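Local coordinates for putative lipoprotein (Bacteroides thetaiotaomicron, PDB 4Q1Z), which is of unknown function but belongs to the DUF4876 family and is a two-domain protein, probably a lipoprotein, at residues 111-116 and 309-314; 155-160 and 313-318; 332-337 and 343-348. One frame throughout, in Å; residues are numbered along the deposited sequence.

How the contacts relate
Along the chain from the N terminus, 111-116 on strand 108-114 comes first, followed by the loop segment 155-160. Both wait until 309-318 for their partners, so contact 1 closes a span of 192 residues and contact 2 one of 152. Contact 2 opens inside contact 1, and both end on one stretch sharing Ala313 and Val314. Contact 3 follows in series, closing a short loop with five residues between its segments. Strands 108-114 and 344-347 are neighbours in the sheet; strand 307-312 packs against them through side chains, and the 155-160 loop meets the chain just after it. The Asp309-Arg347 salt bridge joins contacts 1 and 3, while a probable Val314-Thr334 backbone bond links 2 and 3.

Contact 1: 111-116 and 309-314; sequences KEIYYC and DAVEAV
One water joins the hydroxyl of Tyr115 to the backbone of Val314: it lies 2.7 Å from Tyr115 OH, in the plane of the ring at its edge, and 2.7 Å from Val314 O, to which it probably donates. Tyr115 OH and Val314 O themselves stand 3.9 Å apart, so the water does the bridging. CG of Tyr115 sits in the crowded position between backbone N and carbonyl carbon (chi1 59°), which carries the ring toward 309-314. There its CE2 meets Ala313 CB obliquely at 3.8 Å. Two residues earlier, Ile113 and Val311 reach toward each other tip to tip, Ile113 CD1 lying 3.9 Å from Val311 CG2. The paired CA atoms of Ile113 and Val311 are 9.2 Å apart, too far for backbone pairing: strands 108-114 and 307-312 are not neighbours in their mixed sheet, 307-312 being an outermost strand, and face each other through side chains. Tyr266 of strand 265-269 touches both Ile113 and Tyr115. A phenylalanine in place of Tyr115 would keep the ring against Ala313 but would probably leave the water and Val314 O without their link to 111-116. With no direct hydrogen bond across it, this buried contact rests on apolar side-chain packing plus a single water bridge.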
# COMPACT_ATOMS: atom_id res chain seq x y z
N LYS A 111 1.97 4.20 -0.20
CA LYS A 111 2.34 5.01 -1.37
C LYS A 111 3.45 6.07 -1.04
O LYS A 111 4.38 6.30 -1.82
CB LYS A 111 1.07 5.70 -1.92
CG LYS A 111 1.25 6.42 -3.23
CD LYS A 111 -0.08 7.01 -3.69
CE LYS A 111 0.09 8.25 -4.52
NZ LYS A 111 0.76 9.33 -3.78
N GLU A 112 3.27 6.77 0.09
CA GLU A 112 4.15 7.83 0.55
C GLU A 112 4.15 7.80 2.05
O GLU A 112 3.08 7.60 2.65
CB GLU A 112 3.65 9.20 0.02
CG GLU A 112 4.50 10.39 0.43
CD GLU A 112 4.92 11.33 -0.69
OE1 GLU A 112 4.42 11.18 -1.83
OE2 GLU A 112 5.78 12.21 -0.43
N ILE A 113 5.35 7.98 2.67
CA ILE A 113 5.56 8.01 4.12
C ILE A 113 6.51 9.17 4.50
O ILE A 113 7.59 9.31 3.91
CB ILE A 113 6.09 6.63 4.67
CG1 ILE A 113 5.17 5.43 4.26
CG2 ILE A 113 6.29 6.68 6.20
CD1 ILE A 113 5.73 4.00 4.52
N TYR A 114 6.12 9.98 5.51
CA TYR A 114 6.95 11.06 6.03
C TYR A 114 7.04 10.89 7.54
O TYR A 114 6.01 10.87 8.20
CB TYR A 114 6.39 12.42 5.60
CG TYR A 114 7.03 13.62 6.26
CD1 TYR A 114 8.42 13.78 6.29
CD2 TYR A 114 6.25 14.63 6.80
CE1 TYR A 114 9.01 14.90 6.86
CE2 TYR A 114 6.83 15.75 7.39
CZ TYR A 114 8.21 15.87 7.43
OH TYR A 114 8.76 16.98 8.02
N TYR A 115 8.26 10.69 8.07
CA TYR A 115 8.49 10.34 9.49
C TYR A 115 9.59 11.10 10.26
O TYR A 115 9.64 10.98 11.49
CB TYR A 115 8.88 8.84 9.57
CG TYR A 115 10.12 8.45 8.77
CD1 TYR A 115 11.40 8.67 9.29
CD2 TYR A 115 10.02 7.81 7.54
CE1 TYR A 115 12.54 8.35 8.55
CE2 TYR A 115 11.15 7.46 6.80
CZ TYR A 115 12.42 7.72 7.32
OH TYR A 115 13.56 7.38 6.63
N CYS A 116 10.52 11.78 9.57
CA CYS A 116 11.72 12.28 10.27
C CYS A 116 11.52 13.64 11.00
O CYS A 116 12.44 14.10 11.70
CB CYS A 116 12.91 12.33 9.32
SG CYS A 116 12.80 13.64 8.08
N ASP A 309 1.19 -4.98 3.25
CA ASP A 309 2.39 -4.24 2.87
C ASP A 309 3.28 -3.97 4.09
O ASP A 309 2.76 -3.74 5.18
CB ASP A 309 2.09 -2.92 2.11
CG ASP A 309 3.26 -2.29 1.32
OD1 ASP A 309 4.18 -3.03 0.90
OD2 ASP A 309 3.21 -1.09 1.04
N ALA A 310 4.60 -3.97 3.89
CA ALA A 310 5.63 -3.68 4.89
C ALA A 310 6.71 -2.79 4.31
O ALA A 310 7.12 -2.98 3.17
CB ALA A 310 6.24 -4.97 5.39
N VAL A 311 7.15 -1.78 5.07
CA VAL A 311 8.21 -0.83 4.68
C VAL A 311 9.24 -0.72 5.80
O VAL A 311 8.92 -0.27 6.91
CB VAL A 311 7.67 0.57 4.27
CG1 VAL A 311 8.80 1.50 3.80
CG2 VAL A 311 6.60 0.45 3.19
N GLU A 312 10.49 -1.09 5.50
CA GLU A 312 11.60 -1.00 6.46
C GLU A 312 12.36 0.30 6.28
O GLU A 312 13.23 0.37 5.42
CB GLU A 312 12.57 -2.20 6.31
CG GLU A 312 13.73 -2.21 7.28
CD GLU A 312 13.62 -3.24 8.38
OE1 GLU A 312 13.50 -4.44 8.05
OE2 GLU A 312 13.69 -2.86 9.58
N ALA A 313 12.07 1.32 7.11
CA ALA A 313 12.88 2.53 7.04
C ALA A 313 13.91 2.47 8.16
O ALA A 313 13.67 1.84 9.21
CB ALA A 313 12.04 3.80 7.11
N VAL A 314 15.11 3.01 7.87
CA VAL A 314 16.28 3.02 8.75
C VAL A 314 16.99 4.39 8.66
O VAL A 314 16.63 5.22 7.83
CB VAL A 314 17.27 1.86 8.43
CG1 VAL A 314 16.67 0.48 8.73
CG2 VAL A 314 17.81 1.95 7.00
O HOH W 1 16.04 7.85 7.57

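Contact 2: 155-160 and 313-318; sequences GTATTK and AVNNES
The carboxamide of Asn315 presents its oxygen to 155-160, with a different neighbour on each side of the amide plane: Ala157 CB lies to one side, 4.1 Å from Asn315 OD1, and Thr156 CG2 to the other, also 4.1 Å from Asn315 OD1. A water shares the Thr156 side, tilted about 33° from the plane; it lies 2.9 Å from Asn315 OD1 and probably donates to it. The second flat group, the Asn316 carboxamide, belongs to an Asx turn: its OD1 takes Ser318 N in the carbonyl plane, on a lone pair, at 3.2 Å, and Ser318 OG nearly along the C=O axis at 2.8 Å. Two donors thus fix how this amide is rotated.

The contact joins two irregular loops, one following strand 148-152 and the other following strand 307-312. CG of Asn315, anti to its carbonyl carbon (chi1 -57°), puts the amide on the side of 155-160, with OD1 nearest Thr156 and Ala157, where the same water accepts from Ala157 N at 2.8 Å. No direct hydrogen bond crosses; the water bridges Ala157 N and Asn315 OD1, and Arg324 makes a second polar link by bonding to the carbonyl oxygens of Gly155 and Ala313. Beside the water, Val314 turns CG1 to Ala157 CB at 3.7 Å, the apolar part of the contact. The side chains of Thr156 and Asn315 cross at about a right angle, and Phe262 touches both. Thr156 OG1 has its polar partner in Ser260 OG. Farther along 155-160 the chain folds into an ST turn, in which Lys160 N donates to Thr158 OG1 at 3.1 Å with an N-H...O angle of 155°.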
# COMPACT_ATOMS: atom_id res chain seq x y z
N GLY A 155 11.89 -0.26 17.84
CA GLY A 155 11.37 1.00 17.31
C GLY A 155 12.34 1.69 16.37
O GLY A 155 11.99 1.98 15.23
N THR A 156 13.60 1.90 16.84
CA THR A 156 14.72 2.40 16.04
C THR A 156 15.59 1.22 15.64
O THR A 156 15.84 0.35 16.46
CB THR A 156 15.54 3.45 16.80
OG1 THR A 156 14.65 4.38 17.42
CG2 THR A 156 16.55 4.19 15.89
N ALA A 157 16.04 1.19 14.39
CA ALA A 157 16.88 0.11 13.88
C ALA A 157 18.17 -0.05 14.72
O ALA A 157 18.79 0.93 15.13
CB ALA A 157 17.23 0.36 12.42
N THR A 158 18.52 -1.31 15.00
CA THR A 158 19.68 -1.67 15.79
C THR A 158 20.19 -3.04 15.40
O THR A 158 19.43 -3.89 14.91
CB THR A 158 19.38 -1.59 17.30
OG1 THR A 158 20.57 -1.98 17.99
CG2 THR A 158 18.23 -2.47 17.73
N THR A 159 21.50 -3.25 15.61
CA THR A 159 22.21 -4.50 15.35
C THR A 159 21.98 -5.45 16.54
O THR A 159 22.15 -6.65 16.38
CB THR A 159 23.70 -4.22 15.07
OG1 THR A 159 24.25 -3.33 16.07
CG2 THR A 159 23.92 -3.65 13.66
N LYS A 160 21.58 -4.89 17.72
CA LYS A 160 21.21 -5.61 18.94
C LYS A 160 19.98 -6.47 18.62
O LYS A 160 18.93 -5.94 18.24
CB LYS A 160 20.94 -4.60 20.08
CG LYS A 160 21.98 -4.61 21.18
CD LYS A 160 23.25 -3.85 20.82
CE LYS A 160 24.37 -4.15 21.79
NZ LYS A 160 24.13 -3.58 23.14
N ALA A 313 12.07 1.32 7.11
CA ALA A 313 12.88 2.53 7.04
C ALA A 313 13.91 2.47 8.16
O ALA A 313 13.67 1.84 9.21
CB ALA A 313 12.04 3.80 7.11
N VAL A 314 15.11 3.01 7.87
CA VAL A 314 16.28 3.02 8.75
C VAL A 314 16.99 4.39 8.66
O VAL A 314 16.63 5.22 7.83
CB VAL A 314 17.27 1.86 8.43
CG1 VAL A 314 16.67 0.48 8.73
CG2 VAL A 314 17.81 1.95 7.00
N ASN A 315 17.98 4.60 9.56
CA ASN A 315 18.79 5.81 9.73
C ASN A 315 19.44 6.27 8.44
O ASN A 315 19.33 7.44 8.09
CB ASN A 315 19.90 5.58 10.78
CG ASN A 315 19.47 5.13 12.15
OD1 ASN A 315 18.69 4.20 12.34
ND2 ASN A 315 20.07 5.73 13.15
N ASN A 316 20.15 5.36 7.76
CA ASN A 316 20.89 5.61 6.52
C ASN A 316 21.22 4.29 5.85
O ASN A 316 20.75 3.25 6.29
CB ASN A 316 22.17 6.41 6.79
CG ASN A 316 22.91 5.98 8.01
OD1 ASN A 316 23.32 4.83 8.15
ND2 ASN A 316 23.03 6.88 8.97
N GLU A 317 22.04 4.31 4.79
CA GLU A 317 22.41 3.12 4.01
C GLU A 317 23.30 2.10 4.78
O GLU A 317 23.51 0.99 4.28
CB GLU A 317 23.07 3.51 2.68
CG GLU A 317 24.16 4.58 2.76
CD GLU A 317 23.67 6.01 2.67
OE1 GLU A 317 23.24 6.56 3.72
OE2 GLU A 317 23.75 6.60 1.57
N SER A 318 23.76 2.45 6.01
CA SER A 318 24.62 1.59 6.83
C SER A 318 23.85 0.60 7.69
O SER A 318 24.46 -0.31 8.25
CB SER A 318 25.49 2.44 7.75
OG SER A 318 24.86 2.70 9.00
O HOH W 2 15.96 3.39 12.59

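Contact 3: 332-337 and 343-348; sequences GITWVG and LGIARK
Val336 and Thr334 are set for 343-348 by their first torsions: in Val336, CG1 is anti to the carbonyl carbon (chi1 -65°), and in Thr334, OG1 is anti to the backbone N (chi1 -167°). Val336 CG1 consequently meets two successive peptide oxygens, lying 3.4 Å from Gly344 O and 3.6 Å from Leu343 O. The same methyl stands 4.0 Å from Ile345 CG2. Thr334 and Ile345 approach tip to tip through both branches: Thr334 OG1 is 3.6 Å from Ile345 CG2, and Thr334 CG2 is 3.7 Å from Ile345 CD1. Ile345 CG2 also lies 3.8 Å from Trp335 O, so this one methyl meets three successive residues of 332-337. The touching parts run 167° apart, yet no hydrogen bond joins them, and they do not form a paired hairpin. Backbone bonds instead tie Thr334 to Glu312 and Val314, and Ile345 to Ile113. The side chain of Trp335 leaves the backbone away from 343-348, and its ring makes a cation-pi contact with Arg380. Methyls set against methyls and carbonyl oxygens imply a contact held by apolar packing, while backbone bonds fix 332-337 to 309-314 and 343-348 to strand 108-114.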
# COMPACT_ATOMS: atom_id res chain seq x y z
N GLY A 332 14.72 -5.34 1.84
CA GLY A 332 15.60 -4.20 1.91
C GLY A 332 15.35 -3.23 3.04
O GLY A 332 14.75 -3.57 4.07
N ILE A 333 15.91 -2.01 2.84
CA ILE A 333 15.90 -0.84 3.72
C ILE A 333 15.78 0.42 2.88
O ILE A 333 16.40 0.52 1.81
CB ILE A 333 17.18 -0.77 4.60
CG1 ILE A 333 18.51 -0.83 3.78
CG2 ILE A 333 17.17 -1.81 5.71
CD1 ILE A 333 19.67 0.13 4.29
N THR A 334 15.03 1.40 3.39
CA THR A 334 14.85 2.74 2.78
C THR A 334 15.24 3.75 3.86
O THR A 334 15.37 3.36 5.01
CB THR A 334 13.45 2.95 2.17
OG1 THR A 334 13.47 4.12 1.36
CG2 THR A 334 12.35 3.03 3.20
N TRP A 335 15.52 5.00 3.49
CA TRP A 335 16.01 6.02 4.44
C TRP A 335 15.94 7.40 3.82
O TRP A 335 15.67 7.54 2.63
CB TRP A 335 17.49 5.70 4.85
CG TRP A 335 18.48 5.80 3.72
CD1 TRP A 335 19.14 6.92 3.30
CD2 TRP A 335 18.81 4.76 2.78
NE1 TRP A 335 19.88 6.64 2.16
CE2 TRP A 335 19.70 5.32 1.82
CE3 TRP A 335 18.45 3.40 2.65
CZ2 TRP A 335 20.26 4.56 0.78
CZ3 TRP A 335 18.98 2.66 1.59
CH2 TRP A 335 19.89 3.23 0.69
N VAL A 336 16.23 8.43 4.64
CA VAL A 336 16.31 9.83 4.22
C VAL A 336 17.66 10.36 4.72
O VAL A 336 18.08 11.45 4.34
CB VAL A 336 15.12 10.73 4.63
CG1 VAL A 336 13.85 10.28 3.94
CG2 VAL A 336 14.94 10.82 6.14
N GLY A 337 18.33 9.55 5.53
CA GLY A 337 19.69 9.80 6.00
C GLY A 337 19.89 10.84 7.07
O GLY A 337 21.02 11.05 7.49
N LEU A 343 12.11 15.64 4.88
CA LEU A 343 12.11 14.82 3.67
C LEU A 343 11.52 13.45 3.97
O LEU A 343 11.69 12.89 5.07
CB LEU A 343 13.52 14.68 3.06
CG LEU A 343 14.30 15.98 2.75
CD1 LEU A 343 15.68 15.67 2.20
CD2 LEU A 343 13.55 16.89 1.78
N GLY A 344 10.84 12.90 2.97
CA GLY A 344 10.22 11.60 3.10
C GLY A 344 10.65 10.62 2.04
O GLY A 344 11.69 10.78 1.40
N ILE A 345 9.81 9.59 1.86
CA ILE A 345 9.99 8.50 0.92
C ILE A 345 8.67 8.35 0.11
O ILE A 345 7.58 8.56 0.63
CB ILE A 345 10.43 7.17 1.64
CG1 ILE A 345 9.41 6.73 2.73
CG2 ILE A 345 11.88 7.27 2.20
CD1 ILE A 345 9.45 5.31 3.13
N ALA A 346 8.80 8.05 -1.17
CA ALA A 346 7.65 7.91 -2.04
C ALA A 346 7.81 6.66 -2.92
O ALA A 346 8.87 6.45 -3.49
CB ALA A 346 7.50 9.18 -2.89
N ARG A 347 6.78 5.82 -3.00
CA ARG A 347 6.81 4.60 -3.81
C ARG A 347 6.88 4.96 -5.29
O ARG A 347 6.21 5.90 -5.74
CB ARG A 347 5.59 3.74 -3.52
CG ARG A 347 5.67 2.30 -3.96
CD ARG A 347 4.86 1.40 -3.04
NE ARG A 347 5.60 0.15 -2.89
CZ ARG A 347 5.76 -0.53 -1.77
NH1 ARG A 347 5.14 -0.15 -0.67
NH2 ARG A 347 6.52 -1.60 -1.75
N LYS A 348 7.74 4.24 -6.04
CA LYS A 348 7.96 4.41 -7.48
C LYS A 348 6.80 3.86 -8.24
O LYS A 348 6.20 2.87 -7.82
CB LYS A 348 9.25 3.70 -7.95
CG LYS A 348 10.55 4.34 -7.49
CD LYS A 348 11.72 3.45 -7.90
CE LYS A 348 13.00 3.83 -7.21
NZ LYS A 348 14.05 2.81 -7.44